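Local coordinates for protein phosphoglycolate phosphatase (PDB 1KYT) that dephosphorylates 2-phosphoglycolate to glycolate with the help of magnesium and, less efficiently, releases phosphate from inorganic pyrophosphate, at residues M4-A9 with Y169-V174; V48-Y53 with N108-A113. The protein carries 1 engineered substitution. One frame throughout, in Å; residues are numbered along the deposited sequence. Where two conformers were deposited one is given.

Interaction 1 of 2, residues M4-A9 with Y169-V174; sequences MIRLAA and YDEILV
Ala9 donates its backbone N-H to Leu173 O at 2.8 Å, and Leu173 N in turn reaches Leu7 O at the same length, so strands 7-9 and 172-174 run side by side in parallel register. This is the tight end. The pairing also brings Ala8 CA within 3.2 Å of Leu173 O, a CA-H...O contact. Small Ala9 suits its place because its CB leaves room for Val174 CG1 at 4.3 Å, and Ala9 and Ile172 both touch Val158 of helix 154-164. Ile5 CG2, anti to the backbone N, packs on Leu173 CB at 3.8 Å.

Before the strands begin, one carbonyl serves two donors: Glu171 O takes Arg6 N at 2.8 Å and the more distant Leu7 N. At the solvent end exposed Arg6 lies alongside the buried Glu171 chain, pointing the same way. In the one Arg6 conformer given, Glu171 OE2 sits over a guanidinium face, an attraction of charges doubtful in detail; OE1 is bound by Glu168 N. Adjacent parallel strands in a sheet flanked by helices are typical of the Rossmann-like core of HAD hydrolases, whose nucleophile, Asp11, ends strand 7-11.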
loop_
_atom_site.group_PDB
_atom_site.type_symbol
_atom_site.label_atom_id
_atom_site.label_comp_id
_atom_site.label_asym_id
_atom_site.label_seq_id
_atom_site.Cartn_x
_atom_site.Cartn_y
_atom_site.Cartn_z
HETATM N N MSE A 4 5.812 -18.510 -13.354
HETATM C CA MSE A 4 4.541 -19.143 -13.629
HETATM C C MSE A 4 3.614 -18.783 -12.475
HETATM O O MSE A 4 4.015 -18.819 -11.319
HETATM C CB MSE A 4 4.720 -20.647 -13.725
HETATM C CG MSE A 4 5.832 -21.038 -14.683
HETATM SE SE MSE A 4 5.738 -22.888 -15.209
HETATM C CE MSE A 4 6.047 -23.718 -13.490
ATOM N N ILE A 5 2.382 -18.416 -12.803
ATOM C CA ILE A 5 1.393 -18.048 -11.799
ATOM C C ILE A 5 0.999 -19.265 -10.993
ATOM O O ILE A 5 0.649 -20.283 -11.556
ATOM C CB ILE A 5 0.123 -17.465 -12.455
ATOM C CG1 ILE A 5 0.485 -16.207 -13.251
ATOM C CG2 ILE A 5 -0.935 -17.192 -11.390
ATOM C CD1 ILE A 5 1.314 -15.218 -12.489
ATOM N N ARG A 6 1.057 -19.149 -9.669
ATOM C CA ARG A 6 0.694 -20.259 -8.794
ATOM C C ARG A 6 -0.586 -19.930 -8.034
ATOM O O ARG A 6 -1.360 -20.811 -7.695
ATOM C CB ARG A 6 1.835 -20.539 -7.808
ATOM C CG ARG A 6 3.122 -21.031 -8.465
ATOM C CD ARG A 6 4.202 -21.333 -7.430
ATOM N NE ARG A 6 5.436 -21.837 -8.032
ATOM C CZ ARG A 6 6.503 -22.219 -7.337
ATOM N NH1 ARG A 6 6.489 -22.157 -6.011
ATOM N NH2 ARG A 6 7.587 -22.661 -7.967
ATOM N N LEU A 7 -0.807 -18.647 -7.772
ATOM C CA LEU A 7 -1.997 -18.221 -7.051
ATOM C C LEU A 7 -2.659 -16.991 -7.662
ATOM O O LEU A 7 -1.987 -16.095 -8.172
ATOM C CB LEU A 7 -1.641 -17.956 -5.576
ATOM C CG LEU A 7 -2.751 -17.608 -4.582
ATOM C CD1 LEU A 7 -2.299 -17.959 -3.174
ATOM C CD2 LEU A 7 -3.084 -16.139 -4.656
ATOM N N ALA A 8 -3.982 -16.962 -7.613
ATOM C CA ALA A 8 -4.763 -15.841 -8.127
ATOM C C ALA A 8 -5.652 -15.306 -7.008
ATOM O O ALA A 8 -6.369 -16.066 -6.351
ATOM C CB ALA A 8 -5.620 -16.291 -9.318
ATOM N N ALA A 9 -5.576 -13.997 -6.772
ATOM C CA ALA A 9 -6.376 -13.370 -5.722
ATOM C C ALA A 9 -7.435 -12.562 -6.446
ATOM O O ALA A 9 -7.108 -11.606 -7.136
ATOM C CB ALA A 9 -5.498 -12.471 -4.869
ATOM N N TYR A 169 6.259 -12.439 -5.557
ATOM C CA TYR A 169 5.160 -11.618 -6.055
ATOM C C TYR A 169 4.762 -11.986 -7.485
ATOM O O TYR A 169 3.580 -12.003 -7.823
ATOM C CB TYR A 169 5.546 -10.135 -6.028
ATOM C CG TYR A 169 5.399 -9.469 -4.682
ATOM C CD1 TYR A 169 4.164 -9.413 -4.043
ATOM C CD2 TYR A 169 6.489 -8.860 -4.064
ATOM C CE1 TYR A 169 4.014 -8.756 -2.812
ATOM C CE2 TYR A 169 6.357 -8.204 -2.840
ATOM C CZ TYR A 169 5.117 -8.154 -2.223
ATOM O OH TYR A 169 4.984 -7.491 -1.024
ATOM N N ASP A 170 5.745 -12.276 -8.329
ATOM C CA ASP A 170 5.435 -12.603 -9.709
ATOM C C ASP A 170 4.798 -13.966 -9.916
ATOM O O ASP A 170 4.536 -14.354 -11.046
ATOM C CB ASP A 170 6.661 -12.477 -10.606
ATOM C CG ASP A 170 6.279 -12.317 -12.066
ATOM O OD1 ASP A 170 7.009 -12.818 -12.942
ATOM O OD2 ASP A 170 5.235 -11.678 -12.336
ATOM N N GLU A 171 4.562 -14.700 -8.826
ATOM C CA GLU A 171 3.889 -15.989 -8.921
ATOM C C GLU A 171 2.427 -15.754 -8.550
ATOM O O GLU A 171 1.614 -16.674 -8.548
ATOM C CB GLU A 171 4.510 -16.999 -7.955
ATOM C CG GLU A 171 5.941 -17.368 -8.301
ATOM C CD GLU A 171 6.537 -18.352 -7.326
ATOM O OE1 GLU A 171 6.690 -18.010 -6.135
ATOM O OE2 GLU A 171 6.852 -19.479 -7.753
ATOM N N ILE A 172 2.107 -14.504 -8.237
ATOM C CA ILE A 172 0.760 -14.131 -7.832
ATOM C C ILE A 172 0.102 -13.257 -8.879
ATOM O O ILE A 172 0.716 -12.324 -9.401
ATOM C CB ILE A 172 0.757 -13.341 -6.500
ATOM C CG1 ILE A 172 1.204 -14.244 -5.349
ATOM C CG2 ILE A 172 -0.651 -12.743 -6.231
ATOM C CD1 ILE A 172 1.428 -13.478 -4.070
ATOM N N LEU A 173 -1.144 -13.595 -9.197
ATOM C CA LEU A 173 -1.939 -12.834 -10.147
ATOM C C LEU A 173 -3.095 -12.203 -9.366
ATOM O O LEU A 173 -3.740 -12.874 -8.554
ATOM C CB LEU A 173 -2.499 -13.763 -11.230
ATOM C CG LEU A 173 -3.637 -13.216 -12.097
ATOM C CD1 LEU A 173 -3.167 -11.962 -12.837
ATOM C CD2 LEU A 173 -4.098 -14.295 -13.074
ATOM N N VAL A 174 -3.346 -10.915 -9.581
ATOM C CA VAL A 174 -4.472 -10.270 -8.909
ATOM C C VAL A 174 -5.467 -9.789 -9.952
ATOM O O VAL A 174 -5.071 -9.269 -11.000
ATOM C CB VAL A 174 -4.042 -9.053 -8.047
ATOM C CG1 VAL A 174 -3.139 -9.511 -6.914
ATOM C CG2 VAL A 174 -3.373 -8.021 -8.908
HETATM O O HOH W 1 6.304 -20.045 -10.061
#

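Interaction 2 of 2, residues V48-Y53 with N108-A113; sequences VIPVVY and NRWREA
Val48 pushes its branched side chain against Trp110 and Arg111, and its three side-chain carbons can be followed in turn. CB, pointing toward the loop, lies 3.8 Å from both Trp110 O and Trp110 CB. CG1, anti to the carbonyl carbon (chi1 -60°), crosses the Arg111 side chain at about a right angle: it presses on Arg111 CG at 3.5 Å and stands over the centre of one guanidinium face, 4.0 Å above the plane. CG2, between the backbone N and the carbonyl carbon, reaches Trp110 CB at 3.8 Å and, a little farther off, Trp110 CE3. A compact beta-branched residue suits this place because its two methyls serve two neighbours at once.

Pro50 adds its CG at 3.9 Å from Trp110 CB. Its ring, which leaves the backbone N without a hydrogen, is easily accommodated in the first turn of a helix. The indole itself leads outward, with Arg109 CG over one of its faces, so Trp110 lends the contact mostly its CB and the nearer part of the ring.

The polar link is indirect. Water 2 accepts from Ile49 N at 3.0 Å and donates to Trp110 O at 2.7 Å, tying an N-H of the helix's first turn to the loop.

Arg111 is buried, and its charged end is held by oxygens: NH1 by Thr107 OG1 and, weakly, Asn108 OD1, NH2 by Gly46 O. Gly46 is also a ligand of a magnesium site, and the Arg111 side chain lies about 5 Å from a bound calcium ion. Val48, at the N-cap position of helix 49-60, thus helps join the HAD core, beside a metal site, to the loop leading into the smaller three-stranded sheet domain, probably the cap of this family.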
loop_
_atom_site.group_PDB
_atom_site.type_symbol
_atom_site.label_atom_id
_atom_site.label_comp_id
_atom_site.label_asym_id
_atom_site.label_seq_id
_atom_site.Cartn_x
_atom_site.Cartn_y
_atom_site.Cartn_z
ATOM N N VAL A 48 -19.117 -10.111 4.853
ATOM C CA VAL A 48 -18.725 -10.844 6.046
ATOM C C VAL A 48 -18.181 -12.246 5.808
ATOM O O VAL A 48 -18.492 -12.889 4.808
ATOM C CB VAL A 48 -19.872 -10.886 7.068
ATOM C CG1 VAL A 48 -20.234 -9.479 7.454
ATOM C CG2 VAL A 48 -21.069 -11.606 6.500
ATOM N N ILE A 49 -17.369 -12.723 6.746
ATOM C CA ILE A 49 -16.732 -14.024 6.592
ATOM C C ILE A 49 -17.692 -15.207 6.358
ATOM O O ILE A 49 -17.395 -16.091 5.565
ATOM C CB ILE A 49 -15.708 -14.289 7.755
ATOM C CG1 ILE A 49 -14.714 -15.360 7.321
ATOM C CG2 ILE A 49 -16.411 -14.651 9.058
ATOM C CD1 ILE A 49 -13.874 -14.950 6.099
ATOM N N PRO A 50 -18.848 -15.249 7.040
ATOM C CA PRO A 50 -19.688 -16.406 6.721
ATOM C C PRO A 50 -20.165 -16.332 5.258
ATOM O O PRO A 50 -20.418 -17.344 4.633
ATOM C CB PRO A 50 -20.837 -16.296 7.719
ATOM C CG PRO A 50 -20.862 -14.875 8.087
ATOM C CD PRO A 50 -19.403 -14.509 8.178
ATOM N N VAL A 51 -20.284 -15.128 4.709
ATOM C CA VAL A 51 -20.715 -15.037 3.322
ATOM C C VAL A 51 -19.630 -15.530 2.346
ATOM O O VAL A 51 -19.919 -16.278 1.402
ATOM C CB VAL A 51 -21.159 -13.603 2.987
ATOM C CG1 VAL A 51 -21.311 -13.435 1.493
ATOM C CG2 VAL A 51 -22.490 -13.313 3.684
ATOM N N VAL A 52 -18.383 -15.118 2.552
ATOM C CA VAL A 52 -17.333 -15.574 1.661
ATOM C C VAL A 52 -17.056 -17.063 1.942
ATOM O O VAL A 52 -16.600 -17.788 1.077
ATOM C CB VAL A 52 -16.039 -14.719 1.808
ATOM C CG1 VAL A 52 -15.288 -15.067 3.076
ATOM C CG2 VAL A 52 -15.159 -14.925 0.591
ATOM N N TYR A 53 -17.347 -17.507 3.161
ATOM C CA TYR A 53 -17.152 -18.914 3.516
ATOM C C TYR A 53 -18.093 -19.752 2.651
ATOM O O TYR A 53 -17.725 -20.811 2.129
ATOM C CB TYR A 53 -17.470 -19.115 5.006
ATOM C CG TYR A 53 -17.736 -20.544 5.412
ATOM C CD1 TYR A 53 -16.696 -21.464 5.529
ATOM C CD2 TYR A 53 -19.032 -20.978 5.691
ATOM C CE1 TYR A 53 -16.941 -22.790 5.922
ATOM C CE2 TYR A 53 -19.283 -22.298 6.085
ATOM C CZ TYR A 53 -18.232 -23.192 6.197
ATOM O OH TYR A 53 -18.476 -24.495 6.586
ATOM N N ASN A 108 -23.798 -6.206 9.618
ATOM C CA ASN A 108 -22.845 -5.843 10.652
ATOM C C ASN A 108 -22.887 -6.854 11.797
ATOM O O ASN A 108 -21.929 -6.983 12.567
ATOM C CB ASN A 108 -23.115 -4.427 11.163
ATOM C CG ASN A 108 -22.466 -3.364 10.296
ATOM O OD1 ASN A 108 -21.673 -3.669 9.390
ATOM N ND2 ASN A 108 -22.794 -2.104 10.568
ATOM N N ARG A 109 -23.992 -7.581 11.907
ATOM C CA ARG A 109 -24.121 -8.569 12.964
ATOM C C ARG A 109 -23.108 -9.703 12.809
ATOM O O ARG A 109 -22.862 -10.441 13.748
ATOM C CB ARG A 109 -25.544 -9.131 12.990
ATOM C CG ARG A 109 -25.999 -9.762 11.693
ATOM C CD ARG A 109 -27.473 -10.129 11.780
ATOM N NE ARG A 109 -27.683 -11.176 12.768
ATOM C CZ ARG A 109 -28.863 -11.706 13.054
ATOM N NH1 ARG A 109 -29.953 -11.272 12.425
ATOM N NH2 ARG A 109 -28.950 -12.681 13.948
ATOM N N TRP A 110 -22.538 -9.853 11.614
ATOM C CA TRP A 110 -21.540 -10.895 11.371
ATOM C C TRP A 110 -20.133 -10.316 11.136
ATOM O O TRP A 110 -19.199 -11.054 10.815
ATOM C CB TRP A 110 -21.950 -11.758 10.175
ATOM C CG TRP A 110 -23.293 -12.401 10.367
ATOM C CD1 TRP A 110 -23.690 -13.161 11.427
ATOM C CD2 TRP A 110 -24.417 -12.338 9.473
ATOM N NE1 TRP A 110 -24.996 -13.579 11.249
ATOM C CE2 TRP A 110 -25.460 -13.087 10.057
ATOM C CE3 TRP A 110 -24.639 -11.717 8.229
ATOM C CZ2 TRP A 110 -26.715 -13.239 9.442
ATOM C CZ3 TRP A 110 -25.888 -11.867 7.615
ATOM C CH2 TRP A 110 -26.906 -12.623 8.227
ATOM N N ARG A 111 -19.988 -9.002 11.282
ATOM C CA ARG A 111 -18.675 -8.377 11.114
ATOM C C ARG A 111 -17.897 -8.496 12.409
ATOM O O ARG A 111 -18.480 -8.528 13.486
ATOM C CB ARG A 111 -18.794 -6.896 10.697
ATOM C CG ARG A 111 -18.997 -6.729 9.189
ATOM C CD ARG A 111 -18.618 -5.353 8.638
ATOM N NE ARG A 111 -18.711 -5.409 7.183
ATOM C CZ ARG A 111 -19.853 -5.522 6.513
ATOM N NH1 ARG A 111 -21.021 -5.549 7.154
ATOM N NH2 ARG A 111 -19.820 -5.727 5.202
ATOM N N GLU A 112 -16.578 -8.585 12.293
ATOM C CA GLU A 112 -15.713 -8.711 13.455
ATOM C C GLU A 112 -14.503 -7.778 13.407
ATOM O O GLU A 112 -13.911 -7.445 14.449
ATOM C CB GLU A 112 -15.215 -10.157 13.576
ATOM C CG GLU A 112 -16.247 -11.166 14.061
ATOM C CD GLU A 112 -15.704 -12.592 14.057
ATOM O OE1 GLU A 112 -14.687 -12.859 14.738
ATOM O OE2 GLU A 112 -16.289 -13.450 13.361
ATOM N N ALA A 113 -14.137 -7.341 12.208
ATOM C CA ALA A 113 -12.948 -6.507 12.067
ATOM C C ALA A 113 -13.116 -5.119 11.460
ATOM O O ALA A 113 -12.120 -4.408 11.258
ATOM C CB ALA A 113 -11.904 -7.273 11.285
HETATM O O HOH W 2 -17.031 -11.124 9.202
#

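Interaction 1 and interaction 2 lie on opposite sides of the chain's centre, their own centres 26 Å apart and their nearest atoms about 11 Å apart, without touching. Along the chain, 48-53 and 108-113 both fall between the two halves of interaction 1. Strands 7-11 and 172-175 are neighbours in the large mixed sheet; helix 49-60 follows strand 40-44, the other neighbour of 7-11, and meets the loop leading to strand 115-117 of the separate three-stranded sheet. Strand 7-11 ends in the nucleophile Asp11, metal ligand Asp177 follows 172-175, and Gly46 precedes helix 49-60. The first contact thus pairs core strands leading to the active site; the second joins the core beside it to the probable cap.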